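Local structure of type III effector HopU1 (Pseudomonas syringae pv. tomato, 3U0J) at residues 178-182 with 217-221; 249-254 with 265-270. The protein is a bacterial type III effector that probably ADP-ribosylates arginine side chains of host proteins, among them an RNA-binding target in plant immunity. All coordinates share one frame; numbering follows the deposited sequence.

In the fold
Coming from the N terminus, the chain reaches helix 176-188 just after the outer strand 167-172 of a five-stranded mixed sheet. Contact 1 sets this helix against strand 218-224, closing a loop of 34 residues that includes the sheet's other outer strand, 192-194. Contact 2 follows as a hairpin of strands 248-257 and 263-269, with ten residues between its segments. The two loops lie in series, neither nested nor crossed. Their segments meet where 218-224 and 263-269 are neighbours in the sheet: Gln-221 O and Leu-267 N are 2.7 Å apart, a probable hydrogen bond, and Leu-182 of the helix also packs on the Phe-265 ring.

Contact 1 (178-182 with 217-221); sequences TIARL and NIAFQ
Helix 178-182 passes over strand 218-221 with 11.0 Å between their axes and 32° between their N-to-C directions, and the backbones come nearest at Ile-179 and Ile-218, whose CA atoms are 7.6 Å apart. Ile-218 contributes the largest share, using both of its branches. With CG1 anti to the carbonyl carbon (chi1 -59°), the longer branch carries CD1 to the start of the helix segment, where it lies 3.8 Å from Ile-179 CG1 and 3.9 Å from Thr-178 CG2. The short branch goes to the next turn: Ile-218 CG2 sits 4.1 Å from Leu-182 CD1. That same leucine methyl also takes up Phe-220, whose side chain approaches from the opposite direction; its CZ lies 3.6 Å from Leu-182 CD1, the methyl meeting the ring obliquely. Helix 176-188 here covers one face of the mixed sheet in the ADP-ribosyltransferase domain. Strand 263-269 widens the apolar layer, with Ile-218 touching Phe-265, while the ring of Phe-220 meets that of Tyr-192. At the N-terminal end of strand 218-221 a classic beta bulge puts Asn-217 and Ile-218 together opposite Ile-172 of the outer strand 167-172. Asn-217 holds its CG between the backbone N and the carbonyl carbon (chi1 59°), which swings the amide toward the helix. Its ND2 donates to Gly-174 O, in the link between strand 167-172 and helix 176-188, and the methyl CD1 of Ile-179 lies 4.0 Å from this nitrogen, Asn-217 ND2.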
loop_
_atom_site.group_PDB
_atom_site.type_symbol
_atom_site.label_atom_id
_atom_site.label_comp_id
_atom_site.label_asym_id
_atom_site.label_seq_id
_atom_site.Cartn_x
_atom_site.Cartn_y
_atom_site.Cartn_z
ATOM N N THR A 178 -15.038 -1.645 -16.050
ATOM C CA THR A 178 -14.702 -1.732 -14.633
ATOM C C THR A 178 -15.937 -1.579 -13.725
ATOM O O THR A 178 -16.184 -2.402 -12.837
ATOM C CB THR A 178 -13.602 -0.706 -14.228
ATOM O OG1 THR A 178 -12.402 -0.958 -14.976
ATOM C CG2 THR A 178 -13.295 -0.808 -12.738
ATOM N N ILE A 179 -16.715 -0.532 -13.950
ATOM C CA ILE A 179 -17.930 -0.313 -13.169
ATOM C C ILE A 179 -18.851 -1.536 -13.202
ATOM O O ILE A 179 -19.310 -2.013 -12.162
ATOM C CB ILE A 179 -18.707 0.941 -13.669
ATOM C CG1 ILE A 179 -17.893 2.216 -13.407
ATOM C CG2 ILE A 179 -20.058 1.037 -12.999
ATOM C CD1 ILE A 179 -18.397 3.441 -14.133
ATOM N N ALA A 180 -19.111 -2.037 -14.405
ATOM C CA ALA A 180 -19.937 -3.222 -14.600
ATOM C C ALA A 180 -19.443 -4.431 -13.786
ATOM O O ALA A 180 -20.247 -5.192 -13.205
ATOM C CB ALA A 180 -19.999 -3.563 -16.076
ATOM N N ARG A 181 -18.125 -4.613 -13.734
ATOM C CA ARG A 181 -17.587 -5.741 -12.998
ATOM C C ARG A 181 -17.963 -5.652 -11.529
ATOM O O ARG A 181 -18.345 -6.650 -10.916
ATOM C CB ARG A 181 -16.074 -5.831 -13.141
ATOM C CG ARG A 181 -15.484 -7.026 -12.426
ATOM C CD ARG A 181 -13.985 -6.938 -12.440
ATOM N NE ARG A 181 -13.481 -7.067 -13.804
ATOM C CZ ARG A 181 -12.411 -6.423 -14.269
ATOM N NH1 ARG A 181 -11.740 -5.581 -13.474
ATOM N NH2 ARG A 181 -12.021 -6.608 -15.533
ATOM N N LEU A 182 -17.850 -4.457 -10.962
ATOM C CA LEU A 182 -18.114 -4.299 -9.543
ATOM C C LEU A 182 -19.578 -4.554 -9.248
ATOM O O LEU A 182 -19.905 -5.280 -8.303
ATOM C CB LEU A 182 -17.694 -2.917 -9.060
ATOM C CG LEU A 182 -16.179 -2.780 -9.108
ATOM C CD1 LEU A 182 -15.712 -1.368 -8.854
ATOM C CD2 LEU A 182 -15.574 -3.739 -8.102
ATOM N N ASN A 217 -14.198 8.537 -10.421
ATOM C CA ASN A 217 -15.629 8.285 -10.592
ATOM C C ASN A 217 -16.107 7.040 -9.848
ATOM O O ASN A 217 -17.308 6.789 -9.759
ATOM C CB ASN A 217 -15.996 8.175 -12.073
ATOM C CG ASN A 217 -15.256 7.069 -12.764
ATOM O OD1 ASN A 217 -14.167 6.687 -12.343
ATOM N ND2 ASN A 217 -15.837 6.536 -13.827
ATOM N N ILE A 218 -15.172 6.262 -9.309
ATOM C CA ILE A 218 -15.537 5.117 -8.473
ATOM C C ILE A 218 -15.064 5.303 -7.033
ATOM O O ILE A 218 -13.870 5.426 -6.780
ATOM C CB ILE A 218 -14.949 3.828 -9.040
ATOM C CG1 ILE A 218 -15.468 3.621 -10.471
ATOM C CG2 ILE A 218 -15.275 2.648 -8.143
ATOM C CD1 ILE A 218 -14.728 2.537 -11.241
ATOM N N ALA A 219 -15.995 5.352 -6.091
ATOM C CA ALA A 219 -15.618 5.505 -4.687
ATOM C C ALA A 219 -15.808 4.209 -3.926
ATOM O O ALA A 219 -16.784 3.492 -4.140
ATOM C CB ALA A 219 -16.417 6.622 -4.020
ATOM N N PHE A 220 -14.877 3.919 -3.030
ATOM C CA PHE A 220 -14.997 2.761 -2.166
ATOM C C PHE A 220 -15.089 3.216 -0.729
ATOM O O PHE A 220 -14.211 3.925 -0.231
ATOM C CB PHE A 220 -13.788 1.849 -2.321
ATOM C CG PHE A 220 -13.754 1.106 -3.612
ATOM C CD1 PHE A 220 -14.374 -0.113 -3.737
ATOM C CD2 PHE A 220 -13.098 1.625 -4.710
ATOM C CE1 PHE A 220 -14.339 -0.811 -4.941
ATOM C CE2 PHE A 220 -13.060 0.919 -5.915
ATOM C CZ PHE A 220 -13.682 -0.301 -6.020
ATOM N N GLN A 221 -16.158 2.816 -0.056
ATOM C CA GLN A 221 -16.274 3.106 1.352
ATOM C C GLN A 221 -16.072 1.811 2.076
ATOM O O GLN A 221 -16.929 0.933 2.042
ATOM C CB GLN A 221 -17.635 3.671 1.676
ATOM C CG GLN A 221 -17.827 3.911 3.149
ATOM C CD GLN A 221 -19.201 4.433 3.437
ATOM O OE1 GLN A 221 -19.610 5.467 2.894
ATOM N NE2 GLN A 221 -19.935 3.722 4.288
#

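Contact 2 (249-254 with 265-270); sequences EFVIEH and FVLSQI
The hairpin of strands 248-257 and 263-269 supplies the two last strands of the chain to the mixed sheet of the ADP-ribosyltransferase domain. Its antiparallel ladder includes a hydrogen-bonded pair at Val-251 and Ser-268, linked by N-H...O bonds in both directions, with Ser-268 N 2.8 Å from Val-251 O. Farther along, a classic beta bulge sets Glu-253 and His-254 against Val-266; His-254 O accepts from Val-266 N, whereas the bond from Glu-253 N to Val-266 O is weak. Phe-250, Ile-252, Leu-267 and Gln-269 point to one face of the sheet. There Ile-252 and Leu-267 run side by side, CG1 of the first 3.9 Å from CD1 of the second, and Ile-252 continues onto Leu-185 and Phe-186 of helix 176-188. Leu-267 crosses Phe-250 at about a right angle, its CG 3.8 Å from Phe-250 CB. Across the ring plane from Leu-267, Gln-269 crosses the ring obliquely, Phe-250 CE1 lying 3.7 Å from Gln-269 CB. The glutamine chain, extended beyond CG, carries OE1 on to Arg-226 N. Over the other face, Val-266 CG1 abuts the edge of the His-254 ring, 3.9 Å from CD2. At the chain end Ile-270 N donates to Glu-249 O; the carboxylate of Glu-249 is salt-bridged to Arg-133 and Arg-191, and a water accepts from Glu-249 N at 2.9 Å while donating to Ile-270 O at 3.0 Å.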
loop_
_atom_site.group_PDB
_atom_site.type_symbol
_atom_site.label_atom_id
_atom_site.label_comp_id
_atom_site.label_asym_id
_atom_site.label_seq_id
_atom_site.Cartn_x
_atom_site.Cartn_y
_atom_site.Cartn_z
ATOM N N GLU A 249 -9.401 -9.106 1.406
ATOM C CA GLU A 249 -10.620 -9.664 0.848
ATOM C C GLU A 249 -11.832 -8.903 1.377
ATOM O O GLU A 249 -11.914 -8.647 2.585
ATOM C CB GLU A 249 -10.693 -11.129 1.278
ATOM C CG GLU A 249 -11.258 -12.065 0.243
ATOM C CD GLU A 249 -10.642 -13.456 0.298
ATOM O OE1 GLU A 249 -9.480 -13.609 0.763
ATOM O OE2 GLU A 249 -11.332 -14.396 -0.154
ATOM N N PHE A 250 -12.772 -8.550 0.492
ATOM C CA PHE A 250 -13.959 -7.768 0.900
ATOM C C PHE A 250 -15.300 -8.267 0.363
ATOM O O PHE A 250 -15.400 -8.764 -0.757
ATOM C CB PHE A 250 -13.811 -6.288 0.533
ATOM C CG PHE A 250 -12.519 -5.683 0.987
ATOM C CD1 PHE A 250 -12.432 -5.038 2.212
ATOM C CD2 PHE A 250 -11.379 -5.781 0.198
ATOM C CE1 PHE A 250 -11.238 -4.496 2.641
ATOM C CE2 PHE A 250 -10.184 -5.243 0.623
ATOM C CZ PHE A 250 -10.113 -4.597 1.849
ATOM N N VAL A 251 -16.330 -8.115 1.188
ATOM C CA VAL A 251 -17.705 -8.309 0.767
ATOM C C VAL A 251 -18.237 -6.956 0.328
ATOM O O VAL A 251 -18.103 -5.969 1.060
ATOM C CB VAL A 251 -18.562 -8.774 1.947
ATOM C CG1 VAL A 251 -20.026 -8.856 1.552
ATOM C CG2 VAL A 251 -18.055 -10.109 2.478
ATOM N N ILE A 252 -18.839 -6.881 -0.851
ATOM C CA ILE A 252 -19.488 -5.629 -1.213
ATOM C C ILE A 252 -20.896 -5.594 -0.644
ATOM O O ILE A 252 -21.780 -6.265 -1.159
ATOM C CB ILE A 252 -19.542 -5.438 -2.718
ATOM C CG1 ILE A 252 -18.141 -5.650 -3.307
ATOM C CG2 ILE A 252 -20.084 -4.054 -3.036
ATOM C CD1 ILE A 252 -18.097 -5.783 -4.804
ATOM N N GLU A 253 -21.096 -4.828 0.427
ATOM C CA GLU A 253 -22.410 -4.728 1.074
ATOM C C GLU A 253 -23.450 -3.965 0.230
ATOM O O GLU A 253 -24.575 -4.428 0.080
ATOM C CB GLU A 253 -22.310 -4.092 2.475
ATOM C CG GLU A 253 -21.190 -4.619 3.392
ATOM C CD GLU A 253 -21.609 -5.805 4.252
ATOM O OE1 GLU A 253 -20.867 -6.155 5.207
ATOM O OE2 GLU A 253 -22.679 -6.388 3.975
ATOM N N HIS A 254 -23.076 -2.802 -0.306
ATOM C CA HIS A 254 -24.006 -1.963 -1.070
ATOM C C HIS A 254 -23.317 -1.405 -2.303
ATOM O O HIS A 254 -22.104 -1.323 -2.345
ATOM C CB HIS A 254 -24.535 -0.805 -0.212
ATOM C CG HIS A 254 -24.973 -1.219 1.163
ATOM N ND1 HIS A 254 -26.181 -1.845 1.406
ATOM C CD2 HIS A 254 -24.361 -1.104 2.369
ATOM C CE1 HIS A 254 -26.291 -2.100 2.701
ATOM N NE2 HIS A 254 -25.202 -1.661 3.308
ATOM N N PHE A 265 -19.286 2.007 -3.950
ATOM C CA PHE A 265 -19.388 0.644 -3.430
ATOM C C PHE A 265 -18.987 0.611 -1.978
ATOM O O PHE A 265 -17.923 1.111 -1.602
ATOM C CB PHE A 265 -18.543 -0.326 -4.243
ATOM C CG PHE A 265 -18.844 -0.272 -5.679
ATOM C CD1 PHE A 265 -19.804 -1.100 -6.218
ATOM C CD2 PHE A 265 -18.214 0.657 -6.490
ATOM C CE1 PHE A 265 -20.125 -1.022 -7.554
ATOM C CE2 PHE A 265 -18.510 0.742 -7.827
ATOM C CZ PHE A 265 -19.473 -0.102 -8.367
ATOM N N VAL A 266 -19.857 0.047 -1.154
ATOM C CA VAL A 266 -19.553 -0.082 0.254
ATOM C C VAL A 266 -18.945 -1.439 0.464
ATOM O O VAL A 266 -19.546 -2.450 0.120
ATOM C CB VAL A 266 -20.794 0.070 1.136
ATOM C CG1 VAL A 266 -20.481 -0.413 2.546
ATOM C CG2 VAL A 266 -21.262 1.522 1.133
ATOM N N LEU A 267 -17.732 -1.443 1.006
ATOM C CA LEU A 267 -16.970 -2.664 1.214
ATOM C C LEU A 267 -16.856 -3.040 2.687
ATOM O O LEU A 267 -16.860 -2.182 3.560
ATOM C CB LEU A 267 -15.578 -2.500 0.625
ATOM C CG LEU A 267 -15.393 -3.044 -0.785
ATOM C CD1 LEU A 267 -16.487 -2.561 -1.693
ATOM C CD2 LEU A 267 -14.022 -2.656 -1.315
ATOM N N SER A 268 -16.741 -4.332 2.954
ATOM C CA SER A 268 -16.564 -4.811 4.314
ATOM C C SER A 268 -15.434 -5.845 4.370
ATOM O O SER A 268 -15.491 -6.871 3.689
ATOM C CB SER A 268 -17.860 -5.418 4.818
ATOM O OG SER A 268 -17.812 -5.598 6.209
ATOM N N GLN A 269 -14.406 -5.569 5.170
ATOM C CA GLN A 269 -13.252 -6.458 5.253
ATOM C C GLN A 269 -13.594 -7.785 5.924
ATOM O O GLN A 269 -14.329 -7.830 6.918
ATOM C CB GLN A 269 -12.109 -5.789 6.007
ATOM C CG GLN A 269 -10.810 -6.559 5.953
ATOM C CD GLN A 269 -9.731 -5.946 6.831
ATOM O OE1 GLN A 269 -10.028 -5.226 7.791
ATOM N NE2 GLN A 269 -8.470 -6.225 6.502
ATOM N N ILE A 270 -13.043 -8.856 5.364
ATOM C CA ILE A 270 -13.161 -10.194 5.918
ATOM C C ILE A 270 -11.926 -10.548 6.753
ATOM O O ILE A 270 -10.781 -10.239 6.366
ATOM C CB ILE A 270 -13.286 -11.191 4.782
ATOM C CG1 ILE A 270 -14.597 -10.951 4.053
ATOM C CG2 ILE A 270 -13.207 -12.621 5.293
ATOM C CD1 ILE A 270 -14.715 -11.735 2.797
HETATM O O HOH W 1 -8.881 -9.322 4.269
#